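Local coordinates for protein DNA endonuclease I-HmuI (Bacillus phage SPO1, PDB 1U3E) that probably acts as an intron-homing endonuclease of the HNH family, binding DNA and cutting it at a metal-dependent active site, at residues W3-N17 and K51-F63. Residues are numbered along the deposited sequence; the frame is centred on the assembly and turned at random.
Sequences WKDIKGYEGHYQVSN and KTFQVHRLVAIHF. With EDO (1,2-ethanediol), chain P; EDO (1,2-ethanediol), chain J; nucleotides of chain C.
H62 and K7 meet through a bond that shows how a buried histidine can tie a helix to a loop. The backbone N of K7 donates to H62 NE2 at 3.0 Å, almost straight (168°) and in the plane of the ring. At the other side of the imidazole, ND1 donates to L58 O, one turn back in the same helix, on a lone pair of that carbonyl. Both ring nitrogens are thus engaged and the rotation of the ring is fixed. V15 then lies on one of its faces: CG1, placed between the backbone N and the carbonyl carbon (chi1 46°), makes a CH-pi contact 4.1 Å from the ring centroid.

F63 supplies a second flat surface. N17 CB sits over its face, 3.9 Å from the centroid, in another CH-pi contact, while V15 O comes up to the ring edge at CZ. Sliding past F63 in the opposite direction, K4 runs its methylenes along CE2, and its extended chain carries NZ to the carbonyl O of H62 at 3.0 Å. Farther along, Y9 and F53 approach from opposite directions with ring planes at 85°, their centroids 5.8 Å apart; Y9 OH lies at the edge of F53.

Helix 55-63 runs nearly at right angles to strands 3-5 and 13-16 of the hairpin, joining the NUMOD4 region to the HNH region. Beyond the interface, H56 NE2 and R57 NE bond to the phosphate of DT2 of chain C, while Y13 OH of the hairpin also bonds a DNA phosphate. L44 of strand 41-46 touches I6, Y9 and F53, and strand 88-91 flanks the helix through L88 against V59 and W90 against I61.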
ATOM      1  N   TRP D   3     -14.059  18.597  24.298  1.00 51.59           N
ATOM      2  CA  TRP D   3     -13.466  19.443  23.267  1.00 48.36           C
ATOM      3  C   TRP D   3     -12.072  19.926  23.668  1.00 48.00           C
ATOM      4  O   TRP D   3     -11.827  20.282  24.826  1.00 47.05           O
ATOM      5  CB  TRP D   3     -14.319  20.679  23.000  1.00 45.71           C
ATOM      6  CG  TRP D   3     -15.605  20.454  22.264  1.00 44.34           C
ATOM      7  CD1 TRP D   3     -16.844  20.332  22.809  1.00 43.25           C
ATOM      8  CD2 TRP D   3     -15.785  20.407  20.843  1.00 41.87           C
ATOM      9  NE1 TRP D   3     -17.786  20.224  21.820  1.00 44.51           N
ATOM     10  CE2 TRP D   3     -17.162  20.265  20.603  1.00 41.15           C
ATOM     11  CE3 TRP D   3     -14.913  20.473  19.752  1.00 42.75           C
ATOM     12  CZ2 TRP D   3     -17.694  20.187  19.317  1.00 39.62           C
ATOM     13  CZ3 TRP D   3     -15.442  20.395  18.476  1.00 43.48           C
ATOM     14  CH2 TRP D   3     -16.822  20.253  18.269  1.00 42.94           C
ATOM     15  N   LYS D   4     -11.164  19.941  22.700  1.00 46.68           N
ATOM     16  CA  LYS D   4      -9.807  20.406  22.925  1.00 44.94           C
ATOM     17  C   LYS D   4      -9.422  21.284  21.752  1.00 45.75           C
ATOM     18  O   LYS D   4      -9.965  21.145  20.665  1.00 46.61           O
ATOM     19  CB  LYS D   4      -8.846  19.222  23.028  1.00 43.59           C
ATOM     20  CG  LYS D   4      -8.511  18.814  24.455  1.00 41.13           C
ATOM     21  CD  LYS D   4      -7.439  17.756  24.480  1.00 41.70           C
ATOM     22  CE  LYS D   4      -7.040  17.434  25.895  1.00 48.52           C
ATOM     23  NZ  LYS D   4      -5.994  16.375  25.967  1.00 50.74           N
ATOM     24  N   ASP D   5      -8.501  22.207  21.970  1.00 46.13           N
ATOM     25  CA  ASP D   5      -8.066  23.076  20.889  1.00 47.94           C
ATOM     26  C   ASP D   5      -7.044  22.375  20.008  1.00 46.78           C
ATOM     27  O   ASP D   5      -6.038  21.861  20.502  1.00 47.15           O
ATOM     28  CB  ASP D   5      -7.457  24.350  21.452  1.00 50.25           C
ATOM     29  CG  ASP D   5      -8.498  25.304  21.946  1.00 51.98           C
ATOM     30  OD1 ASP D   5      -9.240  25.836  21.093  1.00 53.62           O
ATOM     31  OD2 ASP D   5      -8.583  25.514  23.174  1.00 51.41           O
ATOM     32  N   ILE D   6      -7.297  22.364  18.703  1.00 45.08           N
ATOM     33  CA  ILE D   6      -6.384  21.719  17.775  1.00 45.53           C
ATOM     34  C   ILE D   6      -5.008  22.362  17.850  1.00 46.16           C
ATOM     35  O   ILE D   6      -4.815  23.513  17.472  1.00 47.03           O
ATOM     36  CB  ILE D   6      -6.929  21.772  16.327  1.00 43.28           C
ATOM     37  CG1 ILE D   6      -8.278  21.049  16.270  1.00 41.09           C
ATOM     38  CG2 ILE D   6      -5.941  21.115  15.359  1.00 38.48           C
ATOM     39  CD1 ILE D   6      -8.849  20.904  14.892  1.00 35.32           C
ATOM     40  N   LYS D   7      -4.051  21.603  18.363  1.00 48.09           N
ATOM     41  CA  LYS D   7      -2.692  22.094  18.502  1.00 50.97           C
ATOM     42  C   LYS D   7      -2.202  22.656  17.182  1.00 49.34           C
ATOM     43  O   LYS D   7      -2.378  22.038  16.132  1.00 48.66           O
ATOM     44  CB  LYS D   7      -1.763  20.966  18.963  1.00 54.44           C
ATOM     45  CG  LYS D   7      -2.064  20.455  20.375  1.00 61.58           C
ATOM     46  CD  LYS D   7      -1.243  19.213  20.713  1.00 61.82           C
ATOM     47  CE  LYS D   7      -1.735  18.562  21.995  1.00 64.17           C
ATOM     48  NZ  LYS D   7      -1.186  17.182  22.158  1.00 63.13           N
ATOM     49  N   GLY D   8      -1.599  23.839  17.239  1.00 47.56           N
ATOM     50  CA  GLY D   8      -1.069  24.451  16.040  1.00 46.35           C
ATOM     51  C   GLY D   8      -2.112  25.234  15.302  1.00 46.01           C
ATOM     52  O   GLY D   8      -1.834  25.795  14.249  1.00 48.62           O
ATOM     53  N   TYR D   9      -3.319  25.257  15.857  1.00 42.08           N
ATOM     54  CA  TYR D   9      -4.440  25.986  15.274  1.00 41.40           C
ATOM     55  C   TYR D   9      -5.316  26.563  16.368  1.00 41.34           C
ATOM     56  O   TYR D   9      -6.494  26.826  16.154  1.00 39.57           O
ATOM     57  CB  TYR D   9      -5.295  25.067  14.396  1.00 43.43           C
ATOM     58  CG  TYR D   9      -4.690  24.726  13.053  1.00 43.05           C
ATOM     59  CD1 TYR D   9      -3.805  23.661  12.910  1.00 40.97           C
ATOM     60  CD2 TYR D   9      -5.009  25.471  11.920  1.00 43.19           C
ATOM     61  CE1 TYR D   9      -3.253  23.343  11.669  1.00 39.60           C
ATOM     62  CE2 TYR D   9      -4.460  25.158  10.681  1.00 43.28           C
ATOM     63  CZ  TYR D   9      -3.585  24.093  10.563  1.00 41.14           C
ATOM     64  OH  TYR D   9      -3.063  23.775   9.334  1.00 41.62           O
ATOM     65  N   GLU D  10      -4.729  26.743  17.544  1.00 43.91           N
ATOM     66  CA  GLU D  10      -5.436  27.275  18.701  1.00 47.75           C
ATOM     67  C   GLU D  10      -6.103  28.613  18.376  1.00 50.83           C
ATOM     68  O   GLU D  10      -5.501  29.488  17.749  1.00 50.91           O
ATOM     69  CB  GLU D  10      -4.468  27.460  19.873  1.00 44.78           C
ATOM     70  CG  GLU D  10      -3.679  26.214  20.284  1.00 48.96           C
ATOM     71  CD  GLU D  10      -2.483  25.919  19.382  1.00 49.12           C
ATOM     72  OE1 GLU D  10      -1.746  24.954  19.670  1.00 47.94           O
ATOM     73  OE2 GLU D  10      -2.275  26.648  18.388  1.00 53.90           O
ATOM     74  N   GLY D  11      -7.351  28.768  18.814  1.00 53.36           N
ATOM     75  CA  GLY D  11      -8.074  29.999  18.554  1.00 53.17           C
ATOM     76  C   GLY D  11      -8.804  29.972  17.225  1.00 53.81           C
ATOM     77  O   GLY D  11      -9.617  30.842  16.941  1.00 52.57           O
ATOM     78  N   HIS D  12      -8.522  28.965  16.410  1.00 54.21           N
ATOM     79  CA  HIS D  12      -9.153  28.844  15.107  1.00 54.25           C
ATOM     80  C   HIS D  12     -10.108  27.666  15.037  1.00 54.83           C
ATOM     81  O   HIS D  12     -11.273  27.823  14.668  1.00 53.67           O
ATOM     82  CB  HIS D  12      -8.074  28.719  14.042  1.00 56.03           C
ATOM     83  CG  HIS D  12      -7.281  29.972  13.857  1.00 58.92           C
ATOM     84  ND1 HIS D  12      -7.600  30.921  12.910  1.00 61.03           N
ATOM     85  CD2 HIS D  12      -6.221  30.462  14.538  1.00 60.72           C
ATOM     86  CE1 HIS D  12      -6.773  31.944  13.018  1.00 60.70           C
ATOM     87  NE2 HIS D  12      -5.926  31.691  14.000  1.00 61.25           N
ATOM     88  N   TYR D  13      -9.613  26.485  15.388  1.00 55.94           N
ATOM     89  CA  TYR D  13     -10.440  25.287  15.366  1.00 53.57           C
ATOM     90  C   TYR D  13     -10.341  24.511  16.666  1.00 53.66           C
ATOM     91  O   TYR D  13      -9.444  24.743  17.481  1.00 56.28           O
ATOM     92  CB  TYR D  13     -10.051  24.381  14.228  1.00 50.89           C
ATOM     93  CG  TYR D  13     -10.042  24.974  12.847  1.00 49.34           C
ATOM     94  CD1 TYR D  13      -8.945  25.670  12.369  1.00 50.44           C
ATOM     95  CD2 TYR D  13     -11.120  24.788  11.988  1.00 48.54           C
ATOM     96  CE1 TYR D  13      -8.910  26.152  11.058  1.00 49.07           C
ATOM     97  CE2 TYR D  13     -11.094  25.273  10.676  1.00 47.82           C
ATOM     98  CZ  TYR D  13      -9.982  25.945  10.219  1.00 45.52           C
ATOM     99  OH  TYR D  13      -9.947  26.406   8.924  1.00 44.11           O
ATOM    100  N   GLN D  14     -11.260  23.570  16.795  1.00 52.03           N
ATOM    101  CA  GLN D  14     -11.305  22.721  17.978  1.00 51.71           C
ATOM    102  C   GLN D  14     -11.807  21.344  17.573  1.00 49.44           C
ATOM    103  O   GLN D  14     -12.492  21.201  16.566  1.00 50.23           O
ATOM    104  CB  GLN D  14     -12.174  23.339  19.054  1.00 52.17           C
ATOM    105  CG  GLN D  14     -11.716  24.763  19.376  1.00 52.91           C
ATOM    106  CD  GLN D  14     -12.637  25.449  20.374  1.00 54.89           C
ATOM    107  OE1 GLN D  14     -13.803  25.687  20.078  1.00 57.74           O
ATOM    108  NE2 GLN D  14     -12.116  25.666  21.537  1.00 55.86           N
ATOM    109  N   VAL D  15     -11.466  20.340  18.398  1.00 48.15           N
ATOM    110  CA  VAL D  15     -11.850  18.970  18.085  1.00 46.80           C
ATOM    111  C   VAL D  15     -12.538  18.287  19.262  1.00 47.23           C
ATOM    112  O   VAL D  15     -12.254  18.595  20.410  1.00 49.32           O
ATOM    113  CB  VAL D  15     -10.592  18.166  17.663  1.00 44.91           C
ATOM    114  CG1 VAL D  15      -9.451  18.434  18.642  1.00 43.91           C
ATOM    115  CG2 VAL D  15     -10.900  16.689  17.584  1.00 45.10           C
ATOM    116  N   SER D  16     -13.438  17.352  18.978  1.00 47.10           N
ATOM    117  CA  SER D  16     -14.121  16.638  20.053  1.00 48.28           C
ATOM    118  C   SER D  16     -13.777  15.156  19.975  1.00 47.42           C
ATOM    119  O   SER D  16     -13.481  14.632  18.905  1.00 47.65           O
ATOM    120  CB  SER D  16     -15.635  16.808  19.953  1.00 47.04           C
ATOM    121  OG  SER D  16     -16.165  15.983  18.935  1.00 47.58           O
ATOM    122  N   ASN D  17     -13.824  14.479  21.111  1.00 46.83           N
ATOM    123  CA  ASN D  17     -13.503  13.060  21.149  1.00 45.88           C
ATOM    124  C   ASN D  17     -14.464  12.202  20.325  1.00 43.94           C
ATOM    125  O   ASN D  17     -14.256  11.002  20.158  1.00 41.29           O
ATOM    126  CB  ASN D  17     -13.495  12.577  22.597  1.00 43.91           C
ATOM    127  CG  ASN D  17     -14.782  12.877  23.307  1.00 44.76           C
ATOM    128  OD1 ASN D  17     -15.024  12.378  24.394  1.00 47.79           O
ATOM    129  ND2 ASN D  17     -15.618  13.703  22.698  1.00 44.59           N
ATOM    130  N   LYS D  51      -4.606  23.230   4.949  1.00 67.80           N
ATOM    131  CA  LYS D  51      -4.017  21.893   4.829  1.00 64.56           C
ATOM    132  C   LYS D  51      -5.059  20.809   5.086  1.00 61.95           C
ATOM    133  O   LYS D  51      -6.023  21.045   5.810  1.00 61.77           O
ATOM    134  CB  LYS D  51      -2.885  21.774   5.846  1.00 65.59           C
ATOM    135  CG  LYS D  51      -1.796  20.790   5.525  1.00 66.92           C
ATOM    136  CD  LYS D  51      -0.716  20.936   6.574  1.00 70.11           C
ATOM    137  CE  LYS D  51       0.427  19.970   6.356  1.00 74.12           C
ATOM    138  NZ  LYS D  51       1.460  20.077   7.428  1.00 75.11           N
ATOM    139  N   THR D  52      -4.871  19.623   4.506  1.00 59.01           N
ATOM    140  CA  THR D  52      -5.834  18.540   4.706  1.00 56.50           C
ATOM    141  C   THR D  52      -5.433  17.622   5.853  1.00 54.42           C
ATOM    142  O   THR D  52      -4.297  17.142   5.918  1.00 55.36           O
ATOM    143  CB  THR D  52      -6.001  17.665   3.451  1.00 55.22           C
ATOM    144  OG1 THR D  52      -6.005  18.483   2.281  1.00 59.01           O
ATOM    145  CG2 THR D  52      -7.320  16.932   3.507  1.00 54.07           C
ATOM    146  N   PHE D  53      -6.377  17.367   6.755  1.00 49.89           N
ATOM    147  CA  PHE D  53      -6.125  16.497   7.901  1.00 45.17           C
ATOM    148  C   PHE D  53      -7.119  15.330   8.013  1.00 42.24           C
ATOM    149  O   PHE D  53      -8.218  15.388   7.460  1.00 40.79           O
ATOM    150  CB  PHE D  53      -6.132  17.323   9.195  1.00 43.15           C
ATOM    151  CG  PHE D  53      -4.963  18.280   9.322  1.00 43.87           C
ATOM    152  CD1 PHE D  53      -5.061  19.591   8.866  1.00 44.44           C
ATOM    153  CD2 PHE D  53      -3.761  17.863   9.903  1.00 39.40           C
ATOM    154  CE1 PHE D  53      -3.978  20.471   8.992  1.00 45.09           C
ATOM    155  CE2 PHE D  53      -2.684  18.727  10.032  1.00 39.48           C
ATOM    156  CZ  PHE D  53      -2.787  20.031   9.579  1.00 43.88           C
ATOM    157  N   GLN D  54      -6.702  14.265   8.706  1.00 40.69           N
ATOM    158  CA  GLN D  54      -7.542  13.082   8.926  1.00 38.01           C
ATOM    159  C   GLN D  54      -8.213  13.135  10.298  1.00 37.03           C
ATOM    160  O   GLN D  54      -7.544  13.044  11.330  1.00 35.46           O
ATOM    161  CB  GLN D  54      -6.727  11.800   8.860  1.00 35.79           C
ATOM    162  CG  GLN D  54      -6.274  11.400   7.498  1.00 35.44           C
ATOM    163  CD  GLN D  54      -5.789   9.971   7.470  1.00 34.64           C
ATOM    164  OE1 GLN D  54      -6.554   9.052   7.201  1.00 31.50           O
ATOM    165  NE2 GLN D  54      -4.515   9.775   7.769  1.00 38.37           N
ATOM    166  N   VAL D  55      -9.536  13.265  10.300  1.00 32.98           N
ATOM    167  CA  VAL D  55     -10.302  13.347  11.527  1.00 30.11           C
ATOM    168  C   VAL D  55      -9.861  12.342  12.574  1.00 33.15           C
ATOM    169  O   VAL D  55      -9.718  12.696  13.738  1.00 32.81           O
ATOM    170  CB  VAL D  55     -11.800  13.160  11.248  1.00 28.23           C
ATOM    171  CG1 VAL D  55     -12.589  13.073  12.557  1.00 26.68           C
ATOM    172  CG2 VAL D  55     -12.292  14.307  10.408  1.00 29.12           C
ATOM    173  N   HIS D  56      -9.631  11.093  12.193  1.00 31.86           N
ATOM    174  CA  HIS D  56      -9.230  10.153  13.217  1.00 32.20           C
ATOM    175  C   HIS D  56      -7.840  10.393  13.795  1.00 32.43           C
ATOM    176  O   HIS D  56      -7.556   9.955  14.909  1.00 34.04           O
ATOM    177  CB  HIS D  56      -9.371   8.704  12.746  1.00 35.70           C
ATOM    178  CG  HIS D  56      -8.428   8.312  11.662  1.00 36.69           C
ATOM    179  ND1 HIS D  56      -8.653   8.607  10.338  1.00 40.41           N
ATOM    180  CD2 HIS D  56      -7.269   7.616  11.701  1.00 38.26           C
ATOM    181  CE1 HIS D  56      -7.674   8.106   9.607  1.00 40.63           C
ATOM    182  NE2 HIS D  56      -6.822   7.500  10.410  1.00 41.17           N
ATOM    183  N   ARG D  57      -6.965  11.077  13.067  1.00 30.64           N
ATOM    184  CA  ARG D  57      -5.650  11.352  13.620  1.00 32.17           C
ATOM    185  C   ARG D  57      -5.807  12.498  14.611  1.00 34.90           C
ATOM    186  O   ARG D  57      -5.230  12.480  15.702  1.00 34.21           O
ATOM    187  CB  ARG D  57      -4.657  11.771  12.546  1.00 29.79           C
ATOM    188  CG  ARG D  57      -4.146  10.674  11.679  1.00 27.26           C
ATOM    189  CD  ARG D  57      -2.732  10.977  11.260  1.00 30.18           C
ATOM    190  NE  ARG D  57      -1.807   9.990  11.799  1.00 27.81           N
ATOM    191  CZ  ARG D  57      -0.623  10.280  12.324  1.00 33.66           C
ATOM    192  NH1 ARG D  57      -0.207  11.542  12.383  1.00 37.77           N
ATOM    193  NH2 ARG D  57       0.144   9.309  12.800  1.00 37.01           N
ATOM    194  N   LEU D  58      -6.596  13.497  14.226  1.00 34.86           N
ATOM    195  CA  LEU D  58      -6.818  14.643  15.090  1.00 36.95           C
ATOM    196  C   LEU D  58      -7.405  14.201  16.429  1.00 36.93           C
ATOM    197  O   LEU D  58      -7.014  14.709  17.486  1.00 36.91           O
ATOM    198  CB  LEU D  58      -7.743  15.661  14.415  1.00 33.71           C
ATOM    199  CG  LEU D  58      -7.228  16.319  13.131  1.00 35.62           C
ATOM    200  CD1 LEU D  58      -8.307  17.189  12.555  1.00 33.15           C
ATOM    201  CD2 LEU D  58      -6.004  17.150  13.406  1.00 32.44           C
ATOM    202  N   VAL D  59      -8.331  13.253  16.396  1.00 35.07           N
ATOM    203  CA  VAL D  59      -8.932  12.785  17.633  1.00 34.06           C
ATOM    204  C   VAL D  59      -7.851  12.087  18.441  1.00 34.19           C
ATOM    205  O   VAL D  59      -7.556  12.466  19.575  1.00 32.07           O
ATOM    206  CB  VAL D  59     -10.104  11.812  17.360  1.00 34.25           C
ATOM    207  CG1 VAL D  59     -10.706  11.339  18.665  1.00 30.77           C
ATOM    208  CG2 VAL D  59     -11.174  12.508  16.530  1.00 32.85           C
ATOM    209  N   ALA D  60      -7.249  11.076  17.831  1.00 34.14           N
ATOM    210  CA  ALA D  60      -6.192  10.322  18.472  1.00 36.66           C
ATOM    211  C   ALA D  60      -5.096  11.233  19.043  1.00 38.51           C
ATOM    212  O   ALA D  60      -4.665  11.060  20.184  1.00 39.65           O
ATOM    213  CB  ALA D  60      -5.592   9.351  17.481  1.00 36.26           C
ATOM    214  N   ILE D  61      -4.647  12.208  18.261  1.00 36.07           N
ATOM    215  CA  ILE D  61      -3.600  13.098  18.730  1.00 35.09           C
ATOM    216  C   ILE D  61      -4.005  13.863  19.969  1.00 37.79           C
ATOM    217  O   ILE D  61      -3.178  14.140  20.832  1.00 41.59           O
ATOM    218  CB  ILE D  61      -3.187  14.117  17.640  1.00 35.16           C
ATOM    219  CG1 ILE D  61      -2.282  13.434  16.613  1.00 31.62           C
ATOM    220  CG2 ILE D  61      -2.448  15.298  18.269  1.00 30.46           C
ATOM    221  CD1 ILE D  61      -1.931  14.295  15.431  1.00 35.18           C
ATOM    222  N   HIS D  62      -5.279  14.198  20.079  1.00 37.33           N
ATOM    223  CA  HIS D  62      -5.697  14.972  21.228  1.00 39.14           C
ATOM    224  C   HIS D  62      -6.293  14.197  22.400  1.00 42.23           C
ATOM    225  O   HIS D  62      -6.157  14.616  23.551  1.00 41.73           O
ATOM    226  CB  HIS D  62      -6.641  16.083  20.764  1.00 36.65           C
ATOM    227  CG  HIS D  62      -5.992  17.084  19.851  1.00 37.39           C
ATOM    228  ND1 HIS D  62      -5.793  16.850  18.507  1.00 35.67           N
ATOM    229  CD2 HIS D  62      -5.449  18.300  20.105  1.00 33.09           C
ATOM    230  CE1 HIS D  62      -5.155  17.876  17.975  1.00 36.91           C
ATOM    231  NE2 HIS D  62      -4.934  18.770  18.923  1.00 29.57           N
ATOM    232  N   PHE D  63      -6.918  13.059  22.126  1.00 42.69           N
ATOM    233  CA  PHE D  63      -7.531  12.290  23.205  1.00 41.02           C
ATOM    234  C   PHE D  63      -7.018  10.866  23.395  1.00 41.13           C
ATOM    235  O   PHE D  63      -7.699  10.058  24.010  1.00 44.13           O
ATOM    236  CB  PHE D  63      -9.051  12.228  23.015  1.00 40.63           C
ATOM    237  CG  PHE D  63      -9.685  13.552  22.703  1.00 42.85           C
ATOM    238  CD1 PHE D  63      -9.930  13.925  21.392  1.00 46.32           C
ATOM    239  CD2 PHE D  63     -10.038  14.423  23.716  1.00 46.02           C
ATOM    240  CE1 PHE D  63     -10.520  15.142  21.093  1.00 48.62           C
ATOM    241  CE2 PHE D  63     -10.629  15.649  23.427  1.00 47.94           C
ATOM    242  CZ  PHE D  63     -10.870  16.006  22.113  1.00 48.69           C
TER
HETATM  243  C1  EDO P 400      -2.603  12.975  25.166  1.00 60.76           C
HETATM  244  O1  EDO P 400      -3.919  12.868  24.580  1.00 54.80           O
HETATM  245  C2  EDO P 400      -2.412  14.402  25.767  1.00 64.35           C
HETATM  246  O2  EDO P 400      -2.555  15.408  24.707  1.00 67.42           O
HETATM  247  C1  EDO J 397      -7.070  22.351   1.434  1.00 66.00           C
HETATM  248  O1  EDO J 397      -7.645  21.024   1.439  1.00 62.81           O
HETATM  249  C2  EDO J 397      -6.506  22.638   0.026  1.00 66.31           C
HETATM  250  O2  EDO J 397      -5.493  21.632  -0.257  1.00 63.82           O
ATOM    251  P    DT C   2      -2.902   6.745   9.932  1.00 31.86           P
ATOM    252  OP1  DT C   2      -2.331   7.075  11.263  1.00 35.64           O
ATOM    253  OP2  DT C   2      -4.369   6.929   9.772  1.00 28.21           O
ATOM    254  O5'  DT C   2      -2.082   7.464   8.757  1.00 32.91           O
ATOM    255  C5'  DT C   2      -0.637   7.422   8.802  1.00 35.55           C
ATOM    256  C4'  DT C   2      -0.048   8.259   7.688  1.00 39.10           C
ATOM    257  O4'  DT C   2      -0.217   7.531   6.462  1.00 42.06           O
ATOM    258  C3'  DT C   2      -0.688   9.625   7.470  1.00 43.49           C
ATOM    259  O3'  DT C   2      -0.030  10.691   8.109  1.00 48.61           O
ATOM    260  C2'  DT C   2      -0.496   9.825   5.989  1.00 43.91           C
ATOM    261  C1'  DT C   2      -0.380   8.457   5.421  1.00 43.26           C
ATOM    262  N1   DT C   2      -1.537   8.123   4.628  1.00 43.89           N
ATOM    263  C2   DT C   2      -1.396   8.410   3.308  1.00 42.86           C
ATOM    264  O2   DT C   2      -0.413   8.936   2.810  1.00 45.07           O
ATOM    265  N3   DT C   2      -2.481   8.065   2.581  1.00 40.50           N
ATOM    266  C4   DT C   2      -3.643   7.492   3.012  1.00 44.23           C
ATOM    267  O4   DT C   2      -4.548   7.255   2.206  1.00 44.98           O
ATOM    268  C5   DT C   2      -3.704   7.209   4.411  1.00 47.66           C
ATOM    269  C7   DT C   2      -4.933   6.565   4.976  1.00 48.16           C
ATOM    270  C6   DT C   2      -2.648   7.539   5.164  1.00 46.16           C
ATOM    271  P    DT C   3      -0.711  12.124   8.092  1.00 54.74           P
ATOM    272  OP1  DT C   3      -0.185  12.874   9.254  1.00 52.56           O
ATOM    273  OP2  DT C   3      -2.168  11.966   7.979  1.00 47.68           O
ATOM    274  O5'  DT C   3      -0.188  12.844   6.746  1.00 57.84           O
ATOM    275  C5'  DT C   3       1.226  12.995   6.533  1.00 57.34           C
ATOM    276  C4'  DT C   3       1.476  13.447   5.112  1.00 57.95           C
ATOM    277  O4'  DT C   3       0.944  12.459   4.169  1.00 56.80           O
ATOM    278  C3'  DT C   3       0.802  14.768   4.741  1.00 59.78           C
ATOM    279  O3'  DT C   3       1.802  15.780   4.670  1.00 65.20           O
ATOM    280  C2'  DT C   3       0.292  14.603   3.322  1.00 58.56           C
ATOM    281  C1'  DT C   3       0.394  13.116   3.051  1.00 57.12           C
ATOM    282  N1   DT C   3      -0.907  12.525   2.712  1.00 51.74           N
ATOM    283  C2   DT C   3      -1.216  12.442   1.375  1.00 48.79           C
ATOM    284  O2   DT C   3      -0.459  12.828   0.499  1.00 46.34           O
ATOM    285  N3   DT C   3      -2.444  11.890   1.101  1.00 49.64           N
ATOM    286  C4   DT C   3      -3.372  11.425   2.019  1.00 50.40           C
ATOM    287  O4   DT C   3      -4.440  10.947   1.622  1.00 47.78           O
ATOM    288  C5   DT C   3      -2.978  11.550   3.411  1.00 48.56           C
ATOM    289  C7   DT C   3      -3.930  11.093   4.483  1.00 46.81           C
ATOM    290  C6   DT C   3      -1.784  12.090   3.681  1.00 48.19           C
TER